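Local coordinates for protein CRISPR system Cmr subunit Cmr1-1 (Pyrococcus furiosus, PDB 4W8Z) that binds RNA and, with Cmr6, caps the type III-B Cmr ribonucleoprotein complex that defends the cell against viruses and other mobile genetic elements, at residues E10-E15 with M166-A171; I80-L85 with F127-E132; G156-R161 with I316-V321; R280-W285 with K301-T306. All coordinates share one frame; numbering follows the deposited sequence.

Contact 1: E10-E15 with M166-A171; sequences EEFEIE and MKIVRA
The first and last strands of a ferredoxin-like βαββαβ fold, as in RAMP proteins, pair antiparallel here, with Phe12 facing Ala171 and Ile14 facing Ile168. A beta bulge inserts Val169 between the hydrogen-bonded pair Glu13–Arg170 and the next matched pair. Glu13 serves both sides of it: its N donates to Arg170 O (2.8 Å), and its O accepts from Val169 N (3.0 Å). Beyond the bulge, Glu15 and Lys167 exchange a matched pair of bonds. Phe12 CD1 meets Ala171 CB at 3.5 Å and Ile168 CD1 at 4.0 Å; apolar side chains suit the face that Phe12, Ile14 and Ile168 bury, with Ala171 at its more exposed end. Ile14 CD1 also reaches Met166 SD (3.9 Å). The other face is charged. Arg170 runs alongside Glu13, its guanidinium turned 87° from the carboxylate, and forms a salt bridge from NH1 to Glu13 OE2 (3.2 Å). Glu15 swings its CG away from the backbone N (chi1 175°) and crosses Val169 at about a right angle; Val169 CG1 lies 3.4 Å from Glu15 OE1. Glu13 also pairs with Arg128, Glu15 with Arg126 and Lys167 with Glu290. Helix 136-152 covers the Phe12–Ile168 face, and strand 126-133 flanks strand 8-16 along its other edge.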
loop_
_atom_site.group_PDB
_atom_site.type_symbol
_atom_site.label_atom_id
_atom_site.label_comp_id
_atom_site.label_asym_id
_atom_site.label_seq_id
_atom_site.Cartn_x
_atom_site.Cartn_y
_atom_site.Cartn_z
ATOM N N GLU A 10 5.088 22.484 -2.664
ATOM C CA GLU A 10 5.694 21.462 -1.814
ATOM C C GLU A 10 6.582 20.550 -2.651
ATOM O O GLU A 10 6.160 20.056 -3.695
ATOM C CB GLU A 10 4.614 20.638 -1.111
ATOM C CG GLU A 10 3.616 21.457 -0.319
ATOM C CD GLU A 10 4.108 21.782 1.075
ATOM O OE1 GLU A 10 4.389 20.833 1.840
ATOM O OE2 GLU A 10 4.213 22.986 1.407
ATOM N N GLU A 11 7.811 20.325 -2.200
ATOM C CA GLU A 11 8.755 19.537 -2.982
ATOM C C GLU A 11 9.293 18.345 -2.194
ATOM O O GLU A 11 9.599 18.461 -1.008
ATOM C CB GLU A 11 9.909 20.419 -3.455
ATOM C CG GLU A 11 9.478 21.777 -3.994
ATOM C CD GLU A 11 10.620 22.537 -4.642
ATOM O OE1 GLU A 11 11.190 22.026 -5.629
ATOM O OE2 GLU A 11 10.949 23.644 -4.163
ATOM N N PHE A 12 9.407 17.201 -2.862
ATOM C CA PHE A 12 9.872 15.976 -2.219
ATOM C C PHE A 12 10.823 15.177 -3.099
ATOM O O PHE A 12 10.672 15.137 -4.319
ATOM C CB PHE A 12 8.688 15.076 -1.848
ATOM C CG PHE A 12 7.725 15.696 -0.884
ATOM C CD1 PHE A 12 7.867 15.500 0.477
ATOM C CD2 PHE A 12 6.668 16.467 -1.341
ATOM C CE1 PHE A 12 6.981 16.067 1.367
ATOM C CE2 PHE A 12 5.778 17.038 -0.455
ATOM C CZ PHE A 12 5.934 16.837 0.899
ATOM N N GLU A 13 11.800 14.534 -2.471
ATOM C CA GLU A 13 12.544 13.467 -3.123
ATOM C C GLU A 13 12.264 12.164 -2.392
ATOM O O GLU A 13 12.564 12.037 -1.204
ATOM C CB GLU A 13 14.047 13.750 -3.138
ATOM C CG GLU A 13 14.556 14.353 -4.432
ATOM C CD GLU A 13 16.051 14.151 -4.618
ATOM O OE1 GLU A 13 16.740 15.106 -5.044
ATOM O OE2 GLU A 13 16.533 13.029 -4.342
ATOM N N ILE A 14 11.666 11.202 -3.087
ATOM C CA ILE A 14 11.437 9.896 -2.483
ATOM C C ILE A 14 12.379 8.865 -3.090
ATOM O O ILE A 14 12.848 9.018 -4.215
ATOM C CB ILE A 14 9.972 9.432 -2.636
ATOM C CG1 ILE A 14 9.701 8.922 -4.052
ATOM C CG2 ILE A 14 9.020 10.556 -2.261
ATOM C CD1 ILE A 14 8.298 8.373 -4.248
ATOM N N GLU A 15 12.679 7.827 -2.322
ATOM C CA GLU A 15 13.607 6.796 -2.751
ATOM C C GLU A 15 12.986 5.418 -2.543
ATOM O O GLU A 15 12.285 5.187 -1.554
ATOM C CB GLU A 15 14.927 6.921 -1.986
ATOM C CG GLU A 15 15.932 5.821 -2.274
ATOM C CD GLU A 15 17.212 5.969 -1.466
ATOM O OE1 GLU A 15 17.803 7.071 -1.473
ATOM O OE2 GLU A 15 17.622 4.982 -0.816
ATOM N N MET A 166 8.482 3.058 -0.354
ATOM C CA MET A 166 9.211 4.307 -0.517
ATOM C C MET A 166 9.589 4.953 0.809
ATOM O O MET A 166 8.981 4.683 1.845
ATOM C CB MET A 166 8.374 5.285 -1.343
ATOM C CG MET A 166 7.997 4.747 -2.710
ATOM S SD MET A 166 9.413 4.705 -3.823
ATOM C CE MET A 166 8.854 3.506 -5.027
ATOM N N LYS A 167 10.602 5.813 0.763
ATOM C CA LYS A 167 10.925 6.682 1.889
ATOM C C LYS A 167 11.254 8.073 1.364
ATOM O O LYS A 167 11.619 8.230 0.200
ATOM C CB LYS A 167 12.091 6.121 2.706
ATOM C CG LYS A 167 13.468 6.369 2.110
ATOM C CD LYS A 167 14.512 5.562 2.851
ATOM C CE LYS A 167 15.828 6.300 2.933
ATOM N NZ LYS A 167 16.741 5.654 3.924
ATOM N N ILE A 168 11.102 9.080 2.217
ATOM C CA ILE A 168 11.458 10.448 1.855
ATOM C C ILE A 168 12.895 10.735 2.267
ATOM O O ILE A 168 13.220 10.686 3.450
ATOM C CB ILE A 168 10.519 11.471 2.518
ATOM C CG1 ILE A 168 9.085 11.277 2.020
ATOM C CG2 ILE A 168 10.993 12.885 2.248
ATOM C CD1 ILE A 168 8.073 12.152 2.722
ATOM N N VAL A 169 13.760 11.022 1.300
ATOM C CA VAL A 169 15.155 11.307 1.620
ATOM C C VAL A 169 15.360 12.785 1.944
ATOM O O VAL A 169 16.082 13.123 2.879
ATOM C CB VAL A 169 16.112 10.886 0.480
ATOM C CG1 VAL A 169 16.371 9.392 0.536
ATOM C CG2 VAL A 169 15.560 11.284 -0.875
ATOM N N ARG A 170 14.726 13.667 1.180
ATOM C CA ARG A 170 14.761 15.086 1.507
ATOM C C ARG A 170 13.549 15.804 0.939
ATOM O O ARG A 170 12.958 15.367 -0.052
ATOM C CB ARG A 170 16.043 15.739 0.995
ATOM C CG ARG A 170 16.100 15.932 -0.507
ATOM C CD ARG A 170 17.412 16.584 -0.906
ATOM N NE ARG A 170 18.550 15.777 -0.480
ATOM C CZ ARG A 170 19.107 14.833 -1.228
ATOM N NH1 ARG A 170 18.636 14.592 -2.445
ATOM N NH2 ARG A 170 20.136 14.137 -0.765
ATOM N N ALA A 171 13.188 16.910 1.577
ATOM C CA ALA A 171 11.992 17.646 1.210
ATOM C C ALA A 171 12.058 19.095 1.668
ATOM O O ALA A 171 12.891 19.462 2.499
ATOM C CB ALA A 171 10.764 16.971 1.793
#

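Contact 2: I80-L85 with F127-E132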
loop_
_atom_site.group_PDB
_atom_site.type_symbol
_atom_site.label_atom_id
_atom_site.label_comp_id
_atom_site.label_asym_id
_atom_site.label_seq_id
_atom_site.Cartn_x
_atom_site.Cartn_y
_atom_site.Cartn_z
ATOM N N ILE A 80 0.525 18.044 -9.942
ATOM C CA ILE A 80 1.501 17.083 -9.436
ATOM C C ILE A 80 2.519 16.716 -10.506
ATOM O O ILE A 80 2.156 16.201 -11.560
ATOM C CB ILE A 80 0.821 15.797 -8.938
ATOM C CG1 ILE A 80 -0.249 16.129 -7.896
ATOM C CG2 ILE A 80 1.857 14.828 -8.384
ATOM C CD1 ILE A 80 -1.142 14.964 -7.543
ATOM N N SER A 81 3.792 16.975 -10.231
ATOM C CA SER A 81 4.850 16.675 -11.187
ATOM C C SER A 81 5.807 15.622 -10.643
ATOM O O SER A 81 6.388 15.792 -9.572
ATOM C CB SER A 81 5.613 17.948 -11.545
ATOM O OG SER A 81 4.719 18.950 -11.995
ATOM N N VAL A 82 5.961 14.530 -11.383
ATOM C CA VAL A 82 6.827 13.439 -10.958
ATOM C C VAL A 82 7.897 13.160 -12.007
ATOM O O VAL A 82 7.589 12.750 -13.125
ATOM C CB VAL A 82 6.031 12.139 -10.706
ATOM C CG1 VAL A 82 6.916 11.107 -10.039
ATOM C CG2 VAL A 82 4.794 12.408 -9.859
ATOM N N THR A 83 9.156 13.387 -11.653
ATOM C CA THR A 83 10.254 13.054 -12.550
ATOM C C THR A 83 11.224 12.099 -11.864
ATOM O O THR A 83 11.723 12.390 -10.777
ATOM C CB THR A 83 11.018 14.313 -13.027
ATOM O OG1 THR A 83 11.422 15.087 -11.895
ATOM C CG2 THR A 83 10.139 15.167 -13.933
ATOM N N PRO A 84 11.473 10.940 -12.493
ATOM C CA PRO A 84 12.485 10.006 -11.992
ATOM C C PRO A 84 13.891 10.585 -12.148
ATOM O O PRO A 84 14.174 11.259 -13.138
ATOM C CB PRO A 84 12.290 8.770 -12.871
ATOM C CG PRO A 84 11.670 9.293 -14.124
ATOM C CD PRO A 84 10.791 10.428 -13.694
ATOM N N LEU A 85 14.751 10.335 -11.167
ATOM C CA LEU A 85 16.107 10.863 -11.182
ATOM C C LEU A 85 17.106 9.747 -11.448
ATOM O O LEU A 85 18.296 9.992 -11.656
ATOM C CB LEU A 85 16.419 11.560 -9.859
ATOM C CG LEU A 85 15.383 12.614 -9.462
ATOM C CD1 LEU A 85 15.714 13.266 -8.113
ATOM C CD2 LEU A 85 15.234 13.663 -10.559
ATOM N N PHE A 127 13.052 9.632 -7.000
ATOM C CA PHE A 127 12.016 10.324 -7.763
ATOM C C PHE A 127 11.753 11.688 -7.143
ATOM O O PHE A 127 11.708 11.820 -5.920
ATOM C CB PHE A 127 10.718 9.507 -7.802
ATOM C CG PHE A 127 10.886 8.118 -8.362
ATOM C CD1 PHE A 127 11.362 7.088 -7.564
ATOM C CD2 PHE A 127 10.570 7.841 -9.684
ATOM C CE1 PHE A 127 11.529 5.813 -8.073
ATOM C CE2 PHE A 127 10.726 6.564 -10.199
ATOM C CZ PHE A 127 11.207 5.551 -9.390
ATOM N N ARG A 128 11.591 12.704 -7.984
ATOM C CA ARG A 128 11.196 14.021 -7.505
ATOM C C ARG A 128 9.691 14.192 -7.621
ATOM O O ARG A 128 9.112 13.948 -8.678
ATOM C CB ARG A 128 11.906 15.124 -8.283
ATOM C CG ARG A 128 11.344 16.507 -8.009
ATOM C CD ARG A 128 12.451 17.538 -7.931
ATOM N NE ARG A 128 13.610 17.013 -7.213
ATOM C CZ ARG A 128 14.652 17.744 -6.835
ATOM N NH1 ARG A 128 14.679 19.044 -7.094
ATOM N NH2 ARG A 128 15.662 17.175 -6.193
ATOM N N VAL A 129 9.056 14.603 -6.530
ATOM C CA VAL A 129 7.627 14.875 -6.546
ATOM C C VAL A 129 7.369 16.316 -6.129
ATOM O O VAL A 129 7.772 16.738 -5.046
ATOM C CB VAL A 129 6.851 13.924 -5.615
ATOM C CG1 VAL A 129 5.377 14.278 -5.619
ATOM C CG2 VAL A 129 7.054 12.476 -6.042
ATOM N N VAL A 130 6.706 17.073 -6.998
ATOM C CA VAL A 130 6.431 18.479 -6.732
ATOM C C VAL A 130 4.935 18.746 -6.799
ATOM O O VAL A 130 4.267 18.335 -7.751
ATOM C CB VAL A 130 7.162 19.400 -7.734
ATOM C CG1 VAL A 130 6.775 20.852 -7.504
ATOM C CG2 VAL A 130 8.670 19.220 -7.625
ATOM N N LEU A 131 4.414 19.429 -5.784
ATOM C CA LEU A 131 2.988 19.729 -5.700
ATOM C C LEU A 131 2.757 21.231 -5.700
ATOM O O LEU A 131 3.394 21.960 -4.940
ATOM C CB LEU A 131 2.378 19.110 -4.441
ATOM C CG LEU A 131 2.751 17.658 -4.133
ATOM C CD1 LEU A 131 2.189 17.224 -2.782
ATOM C CD2 LEU A 131 2.265 16.740 -5.243
ATOM N N GLU A 132 1.845 21.692 -6.554
ATOM C CA GLU A 132 1.538 23.118 -6.666
ATOM C C GLU A 132 0.036 23.377 -6.664
ATOM O O GLU A 132 -0.723 22.684 -7.344
ATOM C CB GLU A 132 2.149 23.705 -7.942
ATOM C CG GLU A 132 3.664 23.641 -8.012
ATOM C CD GLU A 132 4.206 24.210 -9.307
ATOM O OE1 GLU A 132 4.637 25.384 -9.311
ATOM O OE2 GLU A 132 4.202 23.485 -10.324
#
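Ile80 and Leu131 lie side by side, and Leu131 CD2 touches Ile80 CG2 at 3.7 Å. On the same face Val82 CG1 approaches Val129 CG2 (4.2 Å), and Pro84 CB rests by Phe127 CD2 (3.7 Å). With CG anti to the carbonyl carbon (chi1 -57°), the Phe127 ring lies beside Pro84. On the reverse face Thr83 runs alongside Arg128, with Thr83 OG1 3.6 Å from Arg128 CB, and Ser81 stands beside Val130. Two reciprocal pairs of backbone bonds hold the strands in this antiparallel register. Ser81 N donates to Val130 O (2.9 Å, 171° at the hydrogen), and Arg128 N donates to Thr83 O (2.8 Å); each has its return bond. Proline fits position 84 because it sits in a non-hydrogen-bonded pair, where no N-H is needed across to Phe127. Further out, helix 38-54 supports Ile80 and Val82, helix 136-152 supports Val129 and Leu131, and the ring of Tyr121 meets Phe127 edge-to-face. Strand 126-133 is central in the ferredoxin-like sheet, whereas 79-84 is its outermost strand on this side. The guanidinium of Arg128 is engaged by Glu13 of the next strand. The two faces thus differ in chemistry: aliphatic side chains pack on the two helices, with Phe127 against Tyr121 and strand 8-16, while hydroxyls and an ion-paired arginine make the other face more polar.

Contact 3: G156-R161 with I316-V321; sequences GFRSRR and IVDWNV
The guanidinium of Arg158 has Asp318 OD1 at its edge and Phe157 CZ over one face, 3.9 Å above the plane. That of Arg161 has Val321 CG2 over one face, with the carbonyl oxygens of Val317 and Trp319 at its edge. Both arginines spring from a loop of two overlapping beta turns, type II from Gly156 to Ser159 and type I from Arg158 to Arg161. Its place between helix 136-152 and the last strand of the domain is consistent with the glycine-rich loop of RAMP proteins. Gly156 suits a backbone conformation that a side chain would crowd. Arg158 NH2 makes a salt bridge to Asp318 OD1 at 3.2 Å, the carboxylate turned 57° from the guanidinium; Glu32 is its stronger partner and Ser107 a further one, which together would hold this buried charge. Arg161 is extended from CG to NE (chi2 -165°), and its length lets it span to the 316-321 loop. There Arg161 NH2 donates to Val317 O at 3.0 Å, the oxygen tilted a little from the guanidinium plane, and NH1 adds a weak bond to the same oxygen. Arginine fits such a place because NH1 and NH2 can both turn to one backbone carbonyl. Arg160 brings NH1 to 3.4 Å from Asn320 OD1, its guanidinium plane steeply inclined to the amide. Within the loop, Arg161 N donates to Arg158 O at 2.8 Å, closing the type I turn.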
loop_
_atom_site.group_PDB
_atom_site.type_symbol
_atom_site.label_atom_id
_atom_site.label_comp_id
_atom_site.label_asym_id
_atom_site.label_seq_id
_atom_site.Cartn_x
_atom_site.Cartn_y
_atom_site.Cartn_z
ATOM N N GLY A 156 3.398 0.698 -8.027
ATOM C CA GLY A 156 3.836 -0.243 -9.038
ATOM C C GLY A 156 3.220 -1.633 -8.979
ATOM O O GLY A 156 2.358 -1.926 -8.145
ATOM N N PHE A 157 3.677 -2.495 -9.882
ATOM C CA PHE A 157 3.218 -3.876 -9.932
ATOM C C PHE A 157 3.625 -4.623 -8.661
ATOM O O PHE A 157 4.783 -4.552 -8.240
ATOM C CB PHE A 157 3.777 -4.574 -11.177
ATOM C CG PHE A 157 3.229 -5.956 -11.402
ATOM C CD1 PHE A 157 1.872 -6.204 -11.287
ATOM C CD2 PHE A 157 4.071 -7.004 -11.756
ATOM C CE1 PHE A 157 1.360 -7.477 -11.504
ATOM C CE2 PHE A 157 3.566 -8.281 -11.970
ATOM C CZ PHE A 157 2.206 -8.515 -11.843
ATOM N N ARG A 158 2.659 -5.318 -8.061
ATOM C CA ARG A 158 2.868 -6.136 -6.858
ATOM C C ARG A 158 3.212 -5.322 -5.607
ATOM O O ARG A 158 3.794 -5.846 -4.658
ATOM C CB ARG A 158 3.955 -7.188 -7.112
ATOM C CG ARG A 158 3.481 -8.368 -7.929
ATOM C CD ARG A 158 2.470 -9.192 -7.142
ATOM N NE ARG A 158 1.815 -10.179 -7.990
ATOM C CZ ARG A 158 0.640 -9.994 -8.583
ATOM N NH1 ARG A 158 -0.022 -8.859 -8.406
ATOM N NH2 ARG A 158 0.123 -10.946 -9.350
ATOM N N SER A 159 2.817 -4.053 -5.592
ATOM C CA SER A 159 3.129 -3.166 -4.470
ATOM C C SER A 159 2.369 -3.516 -3.180
ATOM O O SER A 159 2.747 -3.071 -2.097
ATOM C CB SER A 159 2.861 -1.711 -4.862
ATOM O OG SER A 159 1.844 -1.636 -5.848
ATOM N N ARG A 160 1.311 -4.315 -3.291
ATOM C CA ARG A 160 0.632 -4.840 -2.107
ATOM C C ARG A 160 1.393 -6.027 -1.530
ATOM O O ARG A 160 1.071 -6.522 -0.446
ATOM C CB ARG A 160 -0.803 -5.251 -2.436
ATOM C CG ARG A 160 -1.728 -4.078 -2.711
ATOM C CD ARG A 160 -3.087 -4.555 -3.181
ATOM N NE ARG A 160 -2.974 -5.324 -4.411
ATOM C CZ ARG A 160 -3.960 -6.033 -4.951
ATOM N NH1 ARG A 160 -5.151 -6.087 -4.366
ATOM N NH2 ARG A 160 -3.750 -6.696 -6.078
ATOM N N ARG A 161 2.410 -6.477 -2.257
ATOM C CA ARG A 161 3.213 -7.609 -1.822
ATOM C C ARG A 161 4.695 -7.273 -1.714
ATOM O O ARG A 161 5.548 -8.097 -2.047
ATOM C CB ARG A 161 3.042 -8.792 -2.774
ATOM C CG ARG A 161 1.662 -9.410 -2.811
ATOM C CD ARG A 161 1.750 -10.755 -3.502
ATOM N NE ARG A 161 0.449 -11.329 -3.820
ATOM C CZ ARG A 161 0.282 -12.562 -4.292
ATOM N NH1 ARG A 161 1.338 -13.346 -4.489
ATOM N NH2 ARG A 161 -0.939 -13.012 -4.562
ATOM N N ILE A 316 -4.453 -19.405 -8.386
ATOM C CA ILE A 316 -4.518 -19.185 -6.943
ATOM C C ILE A 316 -3.294 -18.419 -6.427
ATOM O O ILE A 316 -3.338 -17.797 -5.362
ATOM C CB ILE A 316 -4.657 -20.526 -6.183
ATOM C CG1 ILE A 316 -4.978 -20.282 -4.702
ATOM C CG2 ILE A 316 -3.412 -21.374 -6.361
ATOM C CD1 ILE A 316 -5.807 -21.374 -4.063
ATOM N N VAL A 317 -2.213 -18.440 -7.200
ATOM C CA VAL A 317 -1.017 -17.687 -6.845
ATOM C C VAL A 317 -1.270 -16.183 -6.975
ATOM O O VAL A 317 -0.570 -15.372 -6.371
ATOM C CB VAL A 317 0.194 -18.100 -7.721
ATOM C CG1 VAL A 317 0.062 -17.550 -9.133
ATOM C CG2 VAL A 317 1.493 -17.639 -7.082
ATOM N N ASP A 318 -2.286 -15.817 -7.753
ATOM C CA ASP A 318 -2.605 -14.413 -7.989
ATOM C C ASP A 318 -3.711 -13.916 -7.062
ATOM O O ASP A 318 -4.036 -12.727 -7.057
ATOM C CB ASP A 318 -3.014 -14.189 -9.446
ATOM C CG ASP A 318 -1.844 -14.306 -10.413
ATOM O OD1 ASP A 318 -0.704 -13.955 -10.029
ATOM O OD2 ASP A 318 -2.068 -14.744 -11.565
ATOM N N TRP A 319 -4.293 -14.826 -6.287
ATOM C CA TRP A 319 -5.348 -14.457 -5.350
ATOM C C TRP A 319 -4.818 -13.473 -4.310
ATOM O O TRP A 319 -3.690 -13.610 -3.839
ATOM C CB TRP A 319 -5.922 -15.703 -4.668
ATOM C CG TRP A 319 -6.787 -16.544 -5.571
ATOM C CD1 TRP A 319 -6.884 -16.456 -6.935
ATOM C CD2 TRP A 319 -7.682 -17.591 -5.175
ATOM N NE1 TRP A 319 -7.774 -17.389 -7.408
ATOM C CE2 TRP A 319 -8.282 -18.096 -6.348
ATOM C CE3 TRP A 319 -8.032 -18.158 -3.943
ATOM C CZ2 TRP A 319 -9.218 -19.131 -6.323
ATOM C CZ3 TRP A 319 -8.965 -19.179 -3.921
ATOM C CH2 TRP A 319 -9.542 -19.658 -5.102
ATOM N N ASN A 320 -5.625 -12.473 -3.967
ATOM C CA ASN A 320 -5.262 -11.509 -2.931
ATOM C C ASN A 320 -4.868 -12.167 -1.615
ATOM O O ASN A 320 -5.422 -13.200 -1.233
ATOM C CB ASN A 320 -6.417 -10.544 -2.667
ATOM C CG ASN A 320 -6.645 -9.581 -3.803
ATOM O OD1 ASN A 320 -5.767 -9.370 -4.638
ATOM N ND2 ASN A 320 -7.824 -8.971 -3.834
ATOM N N VAL A 321 -3.914 -11.556 -0.919
ATOM C CA VAL A 321 -3.552 -11.991 0.424
ATOM C C VAL A 321 -4.500 -11.350 1.439
ATOM O O VAL A 321 -4.663 -10.132 1.457
ATOM C CB VAL A 321 -2.095 -11.632 0.759
ATOM C CG1 VAL A 321 -1.772 -11.997 2.195
ATOM C CG2 VAL A 321 -1.147 -12.338 -0.201
#

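Contact 4: R280-W285 with K301-T306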
loop_
_atom_site.group_PDB
_atom_site.type_symbol
_atom_site.label_atom_id
_atom_site.label_comp_id
_atom_site.label_asym_id
_atom_site.label_seq_id
_atom_site.Cartn_x
_atom_site.Cartn_y
_atom_site.Cartn_z
ATOM N N ARG A 280 -15.716 -13.374 6.499
ATOM C CA ARG A 280 -15.440 -12.259 5.603
ATOM C C ARG A 280 -14.116 -11.596 5.968
ATOM O O ARG A 280 -14.096 -10.549 6.621
ATOM C CB ARG A 280 -16.579 -11.239 5.647
ATOM N N ALA A 281 -13.013 -12.215 5.552
ATOM C CA ALA A 281 -11.681 -11.685 5.827
ATOM C C ALA A 281 -11.361 -10.513 4.900
ATOM O O ALA A 281 -11.960 -10.359 3.833
ATOM C CB ALA A 281 -10.632 -12.778 5.696
ATOM N N SER A 282 -10.403 -9.695 5.315
ATOM C CA SER A 282 -10.189 -8.390 4.710
ATOM C C SER A 282 -8.862 -8.315 3.965
ATOM O O SER A 282 -7.958 -9.108 4.233
ATOM C CB SER A 282 -10.253 -7.323 5.799
ATOM O OG SER A 282 -11.375 -7.546 6.639
ATOM N N PRO A 283 -8.743 -7.369 3.016
ATOM C CA PRO A 283 -7.477 -7.184 2.295
ATOM C C PRO A 283 -6.286 -6.949 3.225
ATOM O O PRO A 283 -6.409 -6.256 4.238
ATOM C CB PRO A 283 -7.736 -5.941 1.440
ATOM C CG PRO A 283 -9.209 -5.915 1.259
ATOM C CD PRO A 283 -9.790 -6.453 2.530
ATOM N N LEU A 284 -5.144 -7.531 2.878
ATOM C CA LEU A 284 -3.907 -7.292 3.610
ATOM C C LEU A 284 -2.797 -6.894 2.640
ATOM O O LEU A 284 -2.549 -7.580 1.651
ATOM C CB LEU A 284 -3.511 -8.535 4.415
ATOM C CG LEU A 284 -2.331 -8.440 5.385
ATOM C CD1 LEU A 284 -2.493 -9.462 6.498
ATOM C CD2 LEU A 284 -1.007 -8.658 4.671
ATOM N N TRP A 285 -2.139 -5.775 2.922
ATOM C CA TRP A 285 -0.994 -5.348 2.127
ATOM C C TRP A 285 0.248 -5.468 2.979
ATOM O O TRP A 285 0.174 -5.337 4.197
ATOM C CB TRP A 285 -1.138 -3.905 1.645
ATOM C CG TRP A 285 -2.368 -3.603 0.853
ATOM C CD1 TRP A 285 -3.354 -4.475 0.488
ATOM C CD2 TRP A 285 -2.746 -2.327 0.330
ATOM N NE1 TRP A 285 -4.322 -3.815 -0.231
ATOM C CE2 TRP A 285 -3.971 -2.494 -0.340
ATOM C CE3 TRP A 285 -2.171 -1.056 0.372
ATOM C CZ2 TRP A 285 -4.628 -1.441 -0.966
ATOM C CZ3 TRP A 285 -2.822 -0.010 -0.254
ATOM C CH2 TRP A 285 -4.037 -0.210 -0.916
ATOM N N LYS A 301 -4.154 -3.808 7.258
ATOM C CA LYS A 301 -5.392 -4.554 7.021
ATOM C C LYS A 301 -6.603 -3.618 6.943
ATOM O O LYS A 301 -6.851 -2.851 7.868
ATOM C CB LYS A 301 -5.598 -5.596 8.123
ATOM C CG LYS A 301 -4.704 -6.816 7.986
ATOM C CD LYS A 301 -4.713 -7.687 9.233
ATOM C CE LYS A 301 -3.874 -7.068 10.333
ATOM N NZ LYS A 301 -3.675 -7.997 11.484
ATOM N N PHE A 302 -7.353 -3.684 5.843
ATOM C CA PHE A 302 -8.476 -2.768 5.618
ATOM C C PHE A 302 -9.842 -3.392 5.895
ATOM O O PHE A 302 -10.237 -4.339 5.220
ATOM C CB PHE A 302 -8.466 -2.253 4.177
ATOM C CG PHE A 302 -7.268 -1.429 3.832
ATOM C CD1 PHE A 302 -7.184 -0.108 4.235
ATOM C CD2 PHE A 302 -6.232 -1.967 3.085
ATOM C CE1 PHE A 302 -6.084 0.658 3.915
ATOM C CE2 PHE A 302 -5.129 -1.207 2.757
ATOM C CZ PHE A 302 -5.054 0.109 3.171
ATOM N N PHE A 303 -10.582 -2.842 6.853
ATOM C CA PHE A 303 -11.900 -3.378 7.183
ATOM C C PHE A 303 -13.012 -2.468 6.668
ATOM O O PHE A 303 -13.068 -1.297 7.033
ATOM C CB PHE A 303 -12.039 -3.575 8.697
ATOM C CG PHE A 303 -10.933 -4.399 9.311
ATOM C CD1 PHE A 303 -10.826 -5.752 9.034
ATOM C CD2 PHE A 303 -10.009 -3.821 10.170
ATOM C CE1 PHE A 303 -9.817 -6.512 9.593
ATOM C CE2 PHE A 303 -8.997 -4.578 10.734
ATOM C CZ PHE A 303 -8.903 -5.925 10.444
ATOM N N GLN A 304 -13.883 -3.001 5.812
ATOM C CA GLN A 304 -15.034 -2.241 5.323
ATOM C C GLN A 304 -16.272 -3.123 5.136
ATOM O O GLN A 304 -16.254 -4.303 5.479
ATOM C CB GLN A 304 -14.697 -1.531 4.007
ATOM C CG GLN A 304 -14.673 -2.434 2.783
ATOM C CD GLN A 304 -13.271 -2.715 2.298
ATOM O OE1 GLN A 304 -12.520 -3.457 2.932
ATOM N NE2 GLN A 304 -12.907 -2.125 1.165
ATOM N N SER A 305 -17.337 -2.544 4.587
ATOM C CA SER A 305 -18.616 -3.241 4.443
ATOM C C SER A 305 -18.696 -4.136 3.209
ATOM O O SER A 305 -19.282 -5.218 3.263
ATOM C CB SER A 305 -19.763 -2.232 4.403
ATOM O OG SER A 305 -19.829 -1.494 5.608
ATOM N N THR A 306 -18.131 -3.672 2.098
ATOM C CA THR A 306 -18.132 -4.436 0.852
ATOM C C THR A 306 -17.436 -5.784 1.021
ATOM O O THR A 306 -16.336 -5.860 1.569
ATOM C CB THR A 306 -17.445 -3.654 -0.296
ATOM O OG1 THR A 306 -18.281 -2.563 -0.701
ATOM C CG2 THR A 306 -17.189 -4.557 -1.497
#
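Phe302 turns its ring edge onto the face of Trp285 in a T-shaped stack, the planes 64° apart and the centroids of the Phe302 ring and the Trp285 six-membered ring separated by 4.7 Å. Phe302 CE2 leads, standing 3.4 Å above the indole plane of Trp285, over its centre. Both rings have CG anti to the carbonyl carbon (chi1 -56° for Trp285, -64° for Phe302), which brings them together from neighbouring strands. Leu284 and Lys301 instead run side by side, with Leu284 CD1 3.8 Å from Lys301 CG. Lysine suits this buried place because its methylenes pack against leucine while NZ continues to Asp326 and Glu229. Ser282, a small residue, presents OG to the edge of the Phe303 ring, near its plane. One backbone bond ties the segments, Phe302 N to Pro283 O (3.2 Å); Lys301 CA makes a C-H contact to the same oxygen. This is the open end of the beta hairpin 284-291/294-302, where the paired strands give way to loops.

How the contacts relate
Contacts 1 and 2 belong to one sheet, their centres 9 Å apart. Strands 8-16 and 126-133 join them through Phe12 N and Val129 O (2.8 Å, a probable hydrogen bond) and through the salt bridge from Glu13 OE1 to Arg128 NH2 (2.6 Å). Contacts 3 and 4, with centres 15 Å apart, also touch: Val321 O lies 3.0 Å from Leu284 N, probably hydrogen-bonded, and Arg160 packs on Trp285. Contact 3 bridges the two RAMP-like family regions, bringing the loop before strand 166-172 against the C-terminal region that contains contact 4. Contacts 1 and 4 lie on opposite sides of the chain's centre, about 29 Å apart between centres.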